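Putative translation initiation inhibitor (PDB 3GTZ) is of unknown function but belongs to the RutC (YjgF-like) family and may inhibit translation initiation. Local coordinates at residues 23-28 against 111-116; 39-44 against 106-111; 57-62 against 85-90; 77-82 against 92-97. One frame throughout, in Å; residues are numbered along the deposited sequence.

Interaction 1 (23-28 against 111-116); sequences TLWYTG and KIVAAV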
loop_
_atom_site.group_PDB
_atom_site.type_symbol
_atom_site.label_atom_id
_atom_site.label_comp_id
_atom_site.label_asym_id
_atom_site.label_seq_id
_atom_site.Cartn_x
_atom_site.Cartn_y
_atom_site.Cartn_z
ATOM N N THR A 23 -0.996 -10.692 11.744
ATOM C CA THR A 23 -1.295 -9.504 10.975
ATOM C C THR A 23 -2.450 -9.821 10.058
ATOM O O THR A 23 -2.605 -10.932 9.621
ATOM C CB THR A 23 -0.089 -9.080 10.165
ATOM O OG1 THR A 23 1.082 -9.112 11.004
ATOM C CG2 THR A 23 -0.273 -7.705 9.585
ATOM N N LEU A 24 -3.278 -8.831 9.801
ATOM C CA LEU A 24 -4.538 -9.007 9.105
ATOM C C LEU A 24 -4.595 -7.905 8.067
ATOM O O LEU A 24 -4.286 -6.733 8.368
ATOM C CB LEU A 24 -5.710 -8.859 10.081
ATOM C CG LEU A 24 -7.134 -8.925 9.484
ATOM C CD1 LEU A 24 -8.224 -9.368 10.535
ATOM C CD2 LEU A 24 -7.509 -7.597 8.841
ATOM N N TRP A 25 -4.971 -8.283 6.851
ATOM C CA TRP A 25 -5.060 -7.363 5.723
ATOM C C TRP A 25 -6.486 -7.428 5.208
ATOM O O TRP A 25 -7.093 -8.528 5.162
ATOM C CB TRP A 25 -4.180 -7.829 4.606
ATOM C CG TRP A 25 -2.734 -7.596 4.744
ATOM C CD1 TRP A 25 -2.012 -6.564 4.186
ATOM C CD2 TRP A 25 -1.786 -8.449 5.378
ATOM N NE1 TRP A 25 -0.686 -6.696 4.487
ATOM C CE2 TRP A 25 -0.510 -7.850 5.208
ATOM C CE3 TRP A 25 -1.884 -9.643 6.081
ATOM C CZ2 TRP A 25 0.667 -8.420 5.719
ATOM C CZ3 TRP A 25 -0.697 -10.210 6.629
ATOM C CH2 TRP A 25 0.549 -9.603 6.431
ATOM N N TYR A 26 -6.994 -6.275 4.779
ATOM C CA TYR A 26 -8.382 -6.138 4.350
ATOM C C TYR A 26 -8.567 -4.846 3.619
ATOM O O TYR A 26 -7.932 -3.876 3.950
ATOM C CB TYR A 26 -9.278 -6.096 5.587
ATOM C CG TYR A 26 -10.737 -5.822 5.313
ATOM C CD1 TYR A 26 -11.537 -6.792 4.704
ATOM C CD2 TYR A 26 -11.325 -4.616 5.675
ATOM C CE1 TYR A 26 -12.884 -6.570 4.454
ATOM C CE2 TYR A 26 -12.682 -4.364 5.405
ATOM C CZ TYR A 26 -13.458 -5.358 4.813
ATOM O OH TYR A 26 -14.818 -5.155 4.574
ATOM N N THR A 27 -9.503 -4.825 2.680
ATOM C CA THR A 27 -9.854 -3.638 1.939
ATOM C C THR A 27 -11.356 -3.443 2.040
ATOM O O THR A 27 -12.111 -4.295 1.630
ATOM C CB THR A 27 -9.432 -3.761 0.445
ATOM O OG1 THR A 27 -8.031 -3.448 0.308
ATOM C CG2 THR A 27 -10.258 -2.789 -0.441
ATOM N N GLY A 28 -11.807 -2.316 2.566
ATOM C CA GLY A 28 -13.226 -2.104 2.682
ATOM C C GLY A 28 -13.716 -1.317 1.497
ATOM O O GLY A 28 -13.086 -0.351 1.080
ATOM N N LYS A 111 -8.047 0.601 2.730
ATOM C CA LYS A 111 -7.242 -0.575 2.987
ATOM C C LYS A 111 -6.627 -0.452 4.376
ATOM O O LYS A 111 -6.186 0.609 4.806
ATOM C CB LYS A 111 -6.221 -0.823 1.827
ATOM C CG LYS A 111 -4.776 -0.783 2.165
ATOM C CD LYS A 111 -3.849 -1.140 0.943
ATOM C CE LYS A 111 -2.602 -2.007 1.391
ATOM N NZ LYS A 111 -1.845 -1.548 2.679
ATOM N N ILE A 112 -6.577 -1.579 5.044
ATOM C CA ILE A 112 -6.323 -1.708 6.480
ATOM C C ILE A 112 -5.312 -2.817 6.671
ATOM O O ILE A 112 -5.471 -3.883 6.091
ATOM C CB ILE A 112 -7.663 -2.087 7.126
ATOM C CG1 ILE A 112 -8.510 -0.825 7.256
ATOM C CG2 ILE A 112 -7.540 -2.841 8.401
ATOM C CD1 ILE A 112 -7.789 0.310 7.815
ATOM N N VAL A 113 -4.237 -2.537 7.398
ATOM C CA VAL A 113 -3.412 -3.581 8.012
ATOM C C VAL A 113 -3.608 -3.449 9.520
ATOM O O VAL A 113 -3.527 -2.355 10.025
ATOM C CB VAL A 113 -1.922 -3.375 7.733
ATOM C CG1 VAL A 113 -1.138 -4.594 8.141
ATOM C CG2 VAL A 113 -1.671 -3.036 6.269
ATOM N N ALA A 114 -3.879 -4.553 10.216
ATOM C CA ALA A 114 -4.191 -4.570 11.651
ATOM C C ALA A 114 -3.470 -5.712 12.372
ATOM O O ALA A 114 -3.031 -6.666 11.714
ATOM C CB ALA A 114 -5.709 -4.735 11.845
ATOM N N ALA A 115 -3.377 -5.626 13.709
ATOM C CA ALA A 115 -2.800 -6.701 14.538
ATOM C C ALA A 115 -3.928 -7.612 14.968
ATOM O O ALA A 115 -5.037 -7.148 15.243
ATOM C CB ALA A 115 -2.098 -6.156 15.750
ATOM N N VAL A 116 -3.661 -8.909 15.016
ATOM C CA VAL A 116 -4.706 -9.877 15.295
ATOM C C VAL A 116 -4.157 -10.998 16.196
ATOM O O VAL A 116 -2.999 -11.371 16.036
ATOM C CB VAL A 116 -5.275 -10.471 14.023
ATOM C CG1 VAL A 116 -4.191 -11.169 13.264
ATOM C CG2 VAL A 116 -6.368 -11.478 14.381
#

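Interaction 2 (39-44 against 106-111); sequences EQTANT and YKVEIK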
loop_
_atom_site.group_PDB
_atom_site.type_symbol
_atom_site.label_atom_id
_atom_site.label_comp_id
_atom_site.label_asym_id
_atom_site.label_seq_id
_atom_site.Cartn_x
_atom_site.Cartn_y
_atom_site.Cartn_z
ATOM N N GLU A 39 -21.789 8.746 4.048
ATOM C CA GLU A 39 -22.372 7.438 4.304
ATOM C C GLU A 39 -21.421 6.312 3.920
ATOM O O GLU A 39 -21.243 5.381 4.697
ATOM C CB GLU A 39 -23.690 7.268 3.585
ATOM C CG GLU A 39 -24.415 5.974 3.931
ATOM C CD GLU A 39 -25.852 5.974 3.472
ATOM O OE1 GLU A 39 -26.401 7.043 3.136
ATOM O OE2 GLU A 39 -26.462 4.893 3.449
ATOM N N GLN A 40 -20.784 6.406 2.749
ATOM C CA GLN A 40 -19.945 5.311 2.266
ATOM C C GLN A 40 -18.744 5.134 3.185
ATOM O O GLN A 40 -18.388 3.994 3.519
ATOM C CB GLN A 40 -19.512 5.532 0.824
ATOM C CG GLN A 40 -20.593 5.190 -0.233
ATOM C CD GLN A 40 -20.059 5.054 -1.654
ATOM O OE1 GLN A 40 -18.899 5.296 -1.898
ATOM N NE2 GLN A 40 -20.908 4.647 -2.588
ATOM N N THR A 41 -18.160 6.245 3.655
ATOM C CA THR A 41 -17.032 6.150 4.586
ATOM C C THR A 41 -17.447 5.579 5.959
ATOM O O THR A 41 -16.834 4.653 6.466
ATOM C CB THR A 41 -16.322 7.504 4.751
ATOM O OG1 THR A 41 -15.913 7.979 3.460
ATOM C CG2 THR A 41 -15.096 7.393 5.729
ATOM N N ALA A 42 -18.500 6.136 6.547
ATOM C CA ALA A 42 -19.035 5.680 7.846
ATOM C C ALA A 42 -19.399 4.192 7.827
ATOM O O ALA A 42 -19.112 3.426 8.752
ATOM C CB ALA A 42 -20.251 6.478 8.154
ATOM N N ASN A 43 -20.045 3.798 6.747
ATOM C CA ASN A 43 -20.464 2.420 6.529
ATOM C C ASN A 43 -19.249 1.506 6.357
ATOM O O ASN A 43 -19.240 0.392 6.859
ATOM C CB ASN A 43 -21.343 2.395 5.292
ATOM C CG ASN A 43 -22.216 1.154 5.178
ATOM O OD1 ASN A 43 -21.799 0.052 5.416
ATOM N ND2 ASN A 43 -23.460 1.366 4.733
ATOM N N THR A 44 -18.215 1.985 5.675
ATOM C CA THR A 44 -17.064 1.157 5.456
ATOM C C THR A 44 -16.276 0.979 6.726
ATOM O O THR A 44 -15.763 -0.103 6.973
ATOM C CB THR A 44 -16.162 1.650 4.332
ATOM O OG1 THR A 44 -16.969 1.927 3.199
ATOM C CG2 THR A 44 -15.133 0.567 3.939
ATOM N N TYR A 106 -18.348 4.317 -6.436
ATOM C CA TYR A 106 -17.594 4.299 -5.173
ATOM C C TYR A 106 -17.013 5.660 -4.916
ATOM O O TYR A 106 -16.219 6.139 -5.724
ATOM C CB TYR A 106 -16.397 3.340 -5.219
ATOM C CG TYR A 106 -16.676 1.859 -5.214
ATOM C CD1 TYR A 106 -17.918 1.342 -4.862
ATOM C CD2 TYR A 106 -15.662 0.964 -5.550
ATOM C CE1 TYR A 106 -18.148 -0.042 -4.867
ATOM C CE2 TYR A 106 -15.879 -0.415 -5.562
ATOM C CZ TYR A 106 -17.117 -0.914 -5.218
ATOM O OH TYR A 106 -17.329 -2.276 -5.210
ATOM N N LYS A 107 -17.343 6.284 -3.789
ATOM C CA LYS A 107 -16.707 7.571 -3.491
ATOM C C LYS A 107 -15.425 7.310 -2.680
ATOM O O LYS A 107 -14.512 8.114 -2.675
ATOM C CB LYS A 107 -17.655 8.592 -2.792
ATOM C CG LYS A 107 -19.172 8.484 -3.082
ATOM C CD LYS A 107 -19.598 8.762 -4.478
ATOM C CE LYS A 107 -21.158 8.751 -4.645
ATOM N NZ LYS A 107 -21.894 7.411 -4.840
ATOM N N VAL A 108 -15.353 6.157 -2.032
ATOM C CA VAL A 108 -14.272 5.853 -1.084
ATOM C C VAL A 108 -13.960 4.354 -1.090
ATOM O O VAL A 108 -14.811 3.529 -1.435
ATOM C CB VAL A 108 -14.640 6.314 0.336
ATOM C CG1 VAL A 108 -15.940 5.687 0.774
ATOM C CG2 VAL A 108 -13.568 5.978 1.301
ATOM N N GLU A 109 -12.727 4.028 -0.718
ATOM C CA GLU A 109 -12.296 2.660 -0.484
ATOM C C GLU A 109 -11.190 2.726 0.590
ATOM O O GLU A 109 -10.490 3.744 0.696
ATOM C CB GLU A 109 -11.790 2.134 -1.804
ATOM C CG GLU A 109 -11.377 0.723 -1.897
ATOM C CD GLU A 109 -11.211 0.312 -3.375
ATOM O OE1 GLU A 109 -10.136 -0.248 -3.723
ATOM O OE2 GLU A 109 -12.135 0.601 -4.183
ATOM N N ILE A 110 -11.050 1.700 1.421
ATOM C CA ILE A 110 -10.158 1.825 2.590
ATOM C C ILE A 110 -9.362 0.548 2.868
ATOM O O ILE A 110 -9.941 -0.481 3.199
ATOM C CB ILE A 110 -10.947 2.192 3.872
ATOM C CG1 ILE A 110 -11.774 3.483 3.688
ATOM C CG2 ILE A 110 -9.993 2.354 5.027
ATOM C CD1 ILE A 110 -12.597 3.885 4.912
ATOM N N LYS A 111 -8.047 0.601 2.730
ATOM C CA LYS A 111 -7.242 -0.575 2.987
ATOM C C LYS A 111 -6.627 -0.452 4.376
ATOM O O LYS A 111 -6.186 0.609 4.806
ATOM C CB LYS A 111 -6.221 -0.823 1.827
ATOM C CG LYS A 111 -4.776 -0.783 2.165
ATOM C CD LYS A 111 -3.849 -1.140 0.943
ATOM C CE LYS A 111 -2.602 -2.007 1.391
ATOM N NZ LYS A 111 -1.845 -1.548 2.679
#

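Interaction 3 (57-62 against 85-90); sequences SSKSRI and WVVAGH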
loop_
_atom_site.group_PDB
_atom_site.type_symbol
_atom_site.label_atom_id
_atom_site.label_comp_id
_atom_site.label_asym_id
_atom_site.label_seq_id
_atom_site.Cartn_x
_atom_site.Cartn_y
_atom_site.Cartn_z
ATOM N N SER A 57 -10.053 -9.228 16.933
ATOM C CA SER A 57 -9.294 -7.968 17.008
ATOM C C SER A 57 -10.269 -6.831 17.183
ATOM O O SER A 57 -11.427 -7.075 17.444
ATOM C CB SER A 57 -8.440 -7.781 15.761
ATOM O OG SER A 57 -7.560 -6.696 15.910
ATOM N N SER A 58 -9.819 -5.586 17.056
ATOM C CA SER A 58 -10.738 -4.444 17.185
ATOM C C SER A 58 -10.159 -3.199 16.456
ATOM O O SER A 58 -9.072 -3.283 15.929
ATOM C CB SER A 58 -11.050 -4.189 18.675
ATOM O OG SER A 58 -10.077 -3.345 19.268
ATOM N N LYS A 59 -10.877 -2.083 16.417
ATOM C CA LYS A 59 -10.377 -0.880 15.728
ATOM C C LYS A 59 -9.265 -0.166 16.446
ATOM O O LYS A 59 -8.581 0.683 15.856
ATOM C CB LYS A 59 -11.484 0.135 15.425
ATOM C CG LYS A 59 -12.295 0.624 16.613
ATOM C CD LYS A 59 -13.332 1.608 16.151
ATOM C CE LYS A 59 -14.348 1.935 17.191
ATOM N NZ LYS A 59 -15.061 3.175 16.724
ATOM N N SER A 60 -9.069 -0.495 17.712
ATOM C CA SER A 60 -7.940 0.026 18.461
ATOM C C SER A 60 -6.688 -0.634 18.014
ATOM O O SER A 60 -5.648 -0.201 18.456
ATOM C CB SER A 60 -8.014 -0.269 19.978
ATOM O OG SER A 60 -9.298 -0.617 20.377
ATOM N N ARG A 61 -6.789 -1.722 17.238
ATOM C CA ARG A 61 -5.630 -2.527 16.884
ATOM C C ARG A 61 -5.225 -2.341 15.432
ATOM O O ARG A 61 -4.438 -3.106 14.916
ATOM C CB ARG A 61 -5.884 -3.999 17.165
ATOM C CG ARG A 61 -6.342 -4.335 18.632
ATOM C CD ARG A 61 -5.231 -4.858 19.515
ATOM N NE ARG A 61 -4.729 -6.137 19.023
ATOM C CZ ARG A 61 -3.508 -6.627 19.251
ATOM N NH1 ARG A 61 -2.632 -5.957 19.975
ATOM N NH2 ARG A 61 -3.157 -7.800 18.741
ATOM N N ILE A 62 -5.735 -1.310 14.774
ATOM C CA ILE A 62 -5.422 -1.103 13.380
ATOM C C ILE A 62 -4.081 -0.402 13.346
ATOM O O ILE A 62 -3.846 0.521 14.117
ATOM C CB ILE A 62 -6.465 -0.239 12.675
ATOM C CG1 ILE A 62 -7.814 -0.948 12.620
ATOM C CG2 ILE A 62 -5.993 0.153 11.273
ATOM C CD1 ILE A 62 -8.968 -0.033 12.227
ATOM N N TRP A 85 -15.553 8.103 14.350
ATOM C CA TRP A 85 -15.245 6.683 14.578
ATOM C C TRP A 85 -13.922 6.436 15.253
ATOM O O TRP A 85 -13.840 5.597 16.121
ATOM C CB TRP A 85 -15.259 5.995 13.212
ATOM C CG TRP A 85 -14.571 4.674 13.094
ATOM C CD1 TRP A 85 -15.156 3.454 13.170
ATOM C CD2 TRP A 85 -13.203 4.435 12.737
ATOM N NE1 TRP A 85 -14.224 2.447 12.952
ATOM C CE2 TRP A 85 -13.017 3.021 12.681
ATOM C CE3 TRP A 85 -12.111 5.260 12.490
ATOM C CZ2 TRP A 85 -11.782 2.424 12.400
ATOM C CZ3 TRP A 85 -10.843 4.651 12.211
ATOM C CH2 TRP A 85 -10.713 3.256 12.175
ATOM N N VAL A 86 -12.865 7.125 14.824
ATOM C CA VAL A 86 -11.489 6.853 15.274
ATOM C C VAL A 86 -11.363 6.830 16.798
ATOM O O VAL A 86 -12.064 7.561 17.465
ATOM C CB VAL A 86 -10.517 7.907 14.712
ATOM C CG1 VAL A 86 -10.780 9.299 15.357
ATOM C CG2 VAL A 86 -9.077 7.467 14.909
ATOM N N VAL A 87 -10.487 5.983 17.333
ATOM C CA VAL A 87 -10.290 5.869 18.750
ATOM C C VAL A 87 -9.125 6.781 19.179
ATOM O O VAL A 87 -7.955 6.576 18.802
ATOM C CB VAL A 87 -10.081 4.423 19.190
ATOM C CG1 VAL A 87 -9.857 4.334 20.761
ATOM C CG2 VAL A 87 -11.297 3.554 18.769
ATOM N N ALA A 88 -9.475 7.831 19.929
ATOM C CA ALA A 88 -8.488 8.805 20.415
ATOM C C ALA A 88 -7.344 8.073 21.129
ATOM O O ALA A 88 -7.563 7.158 21.937
ATOM C CB ALA A 88 -9.145 9.841 21.348
ATOM N N GLY A 89 -6.122 8.433 20.779
ATOM C CA GLY A 89 -4.944 7.780 21.373
ATOM C C GLY A 89 -4.601 6.387 20.829
ATOM O O GLY A 89 -3.557 5.842 21.177
ATOM N N HIS A 90 -5.468 5.806 19.993
ATOM C CA HIS A 90 -5.257 4.452 19.482
ATOM C C HIS A 90 -5.455 4.405 17.953
ATOM O O HIS A 90 -5.798 3.388 17.387
ATOM C CB HIS A 90 -6.193 3.483 20.201
ATOM C CG HIS A 90 -5.902 3.353 21.654
ATOM N ND1 HIS A 90 -4.994 2.442 22.153
ATOM C CD2 HIS A 90 -6.352 4.058 22.722
ATOM C CE1 HIS A 90 -4.918 2.574 23.463
ATOM N NE2 HIS A 90 -5.738 3.542 23.836
#

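Interaction 4 (77-82 against 92-97); sequences AMNKAW and PVRCTV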
loop_
_atom_site.group_PDB
_atom_site.type_symbol
_atom_site.label_atom_id
_atom_site.label_comp_id
_atom_site.label_asym_id
_atom_site.label_seq_id
_atom_site.Cartn_x
_atom_site.Cartn_y
_atom_site.Cartn_z
ATOM N N ALA A 77 -16.091 15.205 3.838
ATOM C CA ALA A 77 -17.094 14.219 4.198
ATOM C C ALA A 77 -16.457 12.964 4.809
ATOM O O ALA A 77 -16.937 12.479 5.813
ATOM C CB ALA A 77 -17.920 13.883 3.044
ATOM N N MET A 78 -15.343 12.492 4.251
ATOM C CA MET A 78 -14.688 11.307 4.791
ATOM C C MET A 78 -13.923 11.547 6.092
ATOM O O MET A 78 -13.836 10.645 6.908
ATOM C CB MET A 78 -13.855 10.559 3.712
ATOM C CG MET A 78 -12.405 10.815 3.649
ATOM S SD MET A 78 -11.467 10.306 5.115
ATOM C CE MET A 78 -9.960 11.220 4.760
ATOM N N ASN A 79 -13.395 12.746 6.307
ATOM C CA ASN A 79 -12.812 13.123 7.629
ATOM C C ASN A 79 -13.834 13.221 8.752
ATOM O O ASN A 79 -13.543 12.899 9.905
ATOM C CB ASN A 79 -12.069 14.457 7.556
ATOM C CG ASN A 79 -10.707 14.315 6.932
ATOM O OD1 ASN A 79 -10.108 13.229 6.959
ATOM N ND2 ASN A 79 -10.202 15.400 6.357
ATOM N N LYS A 80 -15.019 13.701 8.422
ATOM C CA LYS A 80 -16.096 13.780 9.376
ATOM C C LYS A 80 -16.466 12.372 9.817
ATOM O O LYS A 80 -16.603 12.145 10.988
ATOM C CB LYS A 80 -17.269 14.467 8.719
ATOM C CG LYS A 80 -18.432 14.884 9.593
ATOM C CD LYS A 80 -19.702 14.907 8.712
ATOM C CE LYS A 80 -20.620 16.052 9.014
ATOM N NZ LYS A 80 -21.880 15.861 8.213
ATOM N N ALA A 81 -16.596 11.415 8.890
ATOM C CA ALA A 81 -16.871 10.011 9.263
ATOM C C ALA A 81 -15.724 9.423 10.056
ATOM O O ALA A 81 -15.908 8.841 11.100
ATOM C CB ALA A 81 -17.141 9.178 8.042
ATOM N N TRP A 82 -14.512 9.601 9.574
ATOM C CA TRP A 82 -13.342 9.112 10.300
ATOM C C TRP A 82 -13.332 9.666 11.711
ATOM O O TRP A 82 -13.102 8.922 12.662
ATOM C CB TRP A 82 -12.067 9.530 9.575
ATOM C CG TRP A 82 -10.813 9.142 10.251
ATOM C CD1 TRP A 82 -10.160 9.850 11.199
ATOM C CD2 TRP A 82 -10.030 7.966 10.019
ATOM N NE1 TRP A 82 -9.035 9.194 11.594
ATOM C CE2 TRP A 82 -8.910 8.046 10.866
ATOM C CE3 TRP A 82 -10.160 6.867 9.168
ATOM C CZ2 TRP A 82 -7.938 7.070 10.909
ATOM C CZ3 TRP A 82 -9.182 5.895 9.193
ATOM C CH2 TRP A 82 -8.091 5.989 10.074
ATOM N N PRO A 92 -4.472 4.568 13.885
ATOM C CA PRO A 92 -3.361 4.111 13.069
ATOM C C PRO A 92 -2.676 5.250 12.308
ATOM O O PRO A 92 -3.149 6.395 12.336
ATOM C CB PRO A 92 -4.037 3.174 12.102
ATOM C CG PRO A 92 -5.389 3.788 11.910
ATOM C CD PRO A 92 -5.766 4.409 13.214
ATOM N N VAL A 93 -1.559 4.943 11.651
ATOM C CA VAL A 93 -1.019 5.813 10.601
ATOM C C VAL A 93 -2.074 5.913 9.521
ATOM O O VAL A 93 -2.749 4.954 9.207
ATOM C CB VAL A 93 0.314 5.286 9.997
ATOM C CG1 VAL A 93 0.817 6.208 8.885
ATOM C CG2 VAL A 93 1.365 5.196 11.062
ATOM N N ARG A 94 -2.268 7.106 9.003
ATOM C CA ARG A 94 -3.334 7.351 8.057
ATOM C C ARG A 94 -2.784 8.091 6.881
ATOM O O ARG A 94 -1.862 8.891 6.992
ATOM C CB ARG A 94 -4.475 8.164 8.684
ATOM C CG ARG A 94 -5.493 8.649 7.647
ATOM C CD ARG A 94 -6.858 8.734 8.190
ATOM N NE ARG A 94 -7.169 10.047 8.711
ATOM C CZ ARG A 94 -7.781 11.005 8.029
ATOM N NH1 ARG A 94 -8.134 10.826 6.774
ATOM N NH2 ARG A 94 -8.016 12.177 8.613
ATOM N N CYS A 95 -3.402 7.847 5.750
ATOM C CA CYS A 95 -2.913 8.355 4.527
ATOM C C CYS A 95 -4.114 8.388 3.558
ATOM O O CYS A 95 -4.769 7.364 3.329
ATOM C CB CYS A 95 -1.806 7.390 4.131
ATOM S SG CYS A 95 -1.461 7.349 2.485
ATOM N N THR A 96 -4.430 9.583 3.061
ATOM C CA THR A 96 -5.544 9.787 2.162
ATOM C C THR A 96 -5.075 10.347 0.830
ATOM O O THR A 96 -4.371 11.351 0.801
ATOM C CB THR A 96 -6.538 10.776 2.759
ATOM O OG1 THR A 96 -6.787 10.422 4.121
ATOM C CG2 THR A 96 -7.833 10.729 2.022
ATOM N N VAL A 97 -5.474 9.699 -0.262
ATOM C CA VAL A 97 -5.179 10.165 -1.609
ATOM C C VAL A 97 -6.370 9.984 -2.522
ATOM O O VAL A 97 -7.213 9.140 -2.270
ATOM C CB VAL A 97 -4.028 9.386 -2.224
ATOM C CG1 VAL A 97 -2.806 9.470 -1.331
ATOM C CG2 VAL A 97 -4.448 7.919 -2.503
#

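Interaction 1 (23-28 against 111-116)
Leu24 and Ala114 form a hydrogen-bonded antiparallel pair. Leu24 N donates to Ala114 O at 2.9 Å, and Ala114 N returns the bond to Leu24 O. Two residues on, Tyr26 and Ile112 repeat the pattern, with Ile112 N to Tyr26 O also 2.9 Å. Between them Trp25 and Val113 make a non-hydrogen-bonded pair. Val113 CA lies 3.3 Å from Leu24 O, a CA-H...O contact.

One face of this strand pair is tightly filled. It carries Leu24, Tyr26, Ile112 and Ala114, and helix 37-54 lies over it, with Ile48 against Tyr26 and Ile112, and Leu52 against Ala114. In the mixed sheet of this YjgF-like fold, strand 108-115 lies between strands 23-28 and 62-69.

The opposite face carries Thr23, Trp25, Thr27, Lys111 and Val113. It looks toward the two other subunits of the trimer. Its buried part, Thr23 and Val113, is also tight. With Thr23 CG2 anti to the backbone N, this methyl comes within 3.5 Å of Val113 CG1. Both methyls sit over the same face of the Trp25 indole, toward its rim. The looser side is at Trp25, Thr27 and Lys111, which are partly exposed. Val113 CG2 is 4.1 Å from Trp25 CD1, and the two side chains run side by side. Trp25 lies about 4 Å from a bound glycerol, probably from the crystallisation liquor. At the far end Thr27 OG1 meets only the root of Lys111, 3.5 Å from its CB. The bent lysine chain then leads its amine away from strand 23-28.

Interaction 2 (39-44 against 106-111)
The flat carboxamide of Gln40 is held at both ends. Gln40 CG is anti to the carbonyl carbon (chi1 -79°), and the chain extended beyond it carries OE1 to Lys107 N. OE1 accepts from Lys107 N at 2.6 Å in a nearly straight bond (169°). Gln40 NE2 donates to the backbone carbonyls of Asn32 and Lys105, which should fix the rotation of the amide. Lys107 CG lies over one face of the carboxamide, 3.4 Å from Gln40 OE1, and the two side chains cross at about a right angle. The Lys107 amine bonds to the carbonyls of Lys105 and Ala35. The second flat group, the Tyr106 ring, touches Pro30 and Leu33.

This is helix-on-sheet packing. The axes of helix segment 39-44 and strand segment 108-111 come within 8.3 Å and run in roughly the same direction, 26° apart. Val108 and Ile110 point toward the helix. Val108 CG1 touches both Gln40 CB, at 3.6 Å, and Thr41 OG1, at 3.5 Å. The Thr41 hydroxyl bonds back to Ala37 O. One turn further along, Ile110 CD1 reaches Thr44 CB at 4.2 Å. The Thr44 hydroxyl is occupied within the helix: it and Thr44 N donate to Gln40 O from opposite faces of that carbonyl.

Interaction 3 (57-62 against 85-90)
Lys59 starts with CG between its backbone N and carbonyl carbon (chi1 56°), and its chain is extended from there on. Trp85 has CG anti to its backbone N (chi1 161°), and this turns the indole to meet the lysine. The two side chains slide past each other in opposite directions. Lys59 CD lies over one face of the indole, toward its rim, 3.4 Å from Trp85 NE1. The ammonium follows: Lys59 NZ sits 4.0 Å from the centroid of the five-membered ring of Trp85, 29° off the ring normal, in a cation-pi contact. It also donates to Trp85 O at 2.8 Å, so one residue supplies both a ring face and a carbonyl.

Ile62 comes to the same ring from another side. Its CD1 lies in the ring plane at the edge, 3.7 Å from Trp85 CH2. Trp85 NE1 bonds to Asp49 of helix 37-54, which holds the indole from the helix side.

Val87 CG2 is 3.8 Å from Lys59 CG and crosses that chain at about a right angle. From Val87 to His90 the backbone makes a type II turn, with Gly89 at positive phi and His90 N bonded to Val87 O at 2.9 Å. At the end of the turn, His90 CB approaches Ser60 CB at 4.2 Å, while the imidazole leads away. The contact thus ties the loop before strand 62-69 to the end of helix 75-85.

Trp85 is the last residue of that helix. The ammonium beside its carbonyl probably gains from facing the negative end of the helix dipole. The pi face and nearby Asp49 would probably favour the charged form of Lys59.

Interaction 4 (77-82 against 92-97)
Arg94 lies over one face of the Trp82 indole, and the two side chains slide past each other in opposite directions. They join helix 75-85 to strand 93-98, the last two elements of a beta-alpha-beta unit that begins with strand 62-69. The guanidinium is tilted 33° from the ring plane. Its CZ stands 4.0 Å from the centroid of the five-membered ring of Trp82, almost on the normal, in a cation-pi contact. Arg94 CD covers the other ring, 3.4 Å from the six-membered centroid of Trp82, in a CH-pi contact. Bends at chi2 and chi3 of Arg94 fold the chain so that both rings are covered.

Asn79 OD1 meets the guanidinium at its edge and takes Arg94 NH2 at 2.9 Å. The amide and guanidinium planes are 78° apart. Arg94 NH2 stands above the carbonyl plane and not on a lone pair. A bond from Arg94 NH1 to the same oxygen is weak, and doubtful because NH1 is too close to a neighbour in the model.

Outside the pair, Trp82 NE1 donates to Arg13 O of the third subunit. Pro92 CG lies at the ring edge, near its plane, 3.9 Å from Trp82 CH2.

All four contacts are built on or around one sheet. Interactions 1 and 2 share strand 108-115 and Lys111. They meet where Gly28 N comes within 2.7 Å of Ile110 O, a probable hydrogen bond. Interaction 3 joins the end of interaction 1 through Ala115 O and Ser57 OG, 2.6 Å apart. Interactions 2 and 4, with centres 10 Å apart, touch where the two helices pack, Thr41 CG2 lying 3.6 Å from Ala81 CB. Interactions 3 and 4 alternate along the chain and meet at Ile62 and Pro92. Interactions 1, 3 and 4 all touch the third subunit, and interactions 1 and 2 the second. The bound glycerol lies beside interaction 1, at Trp25.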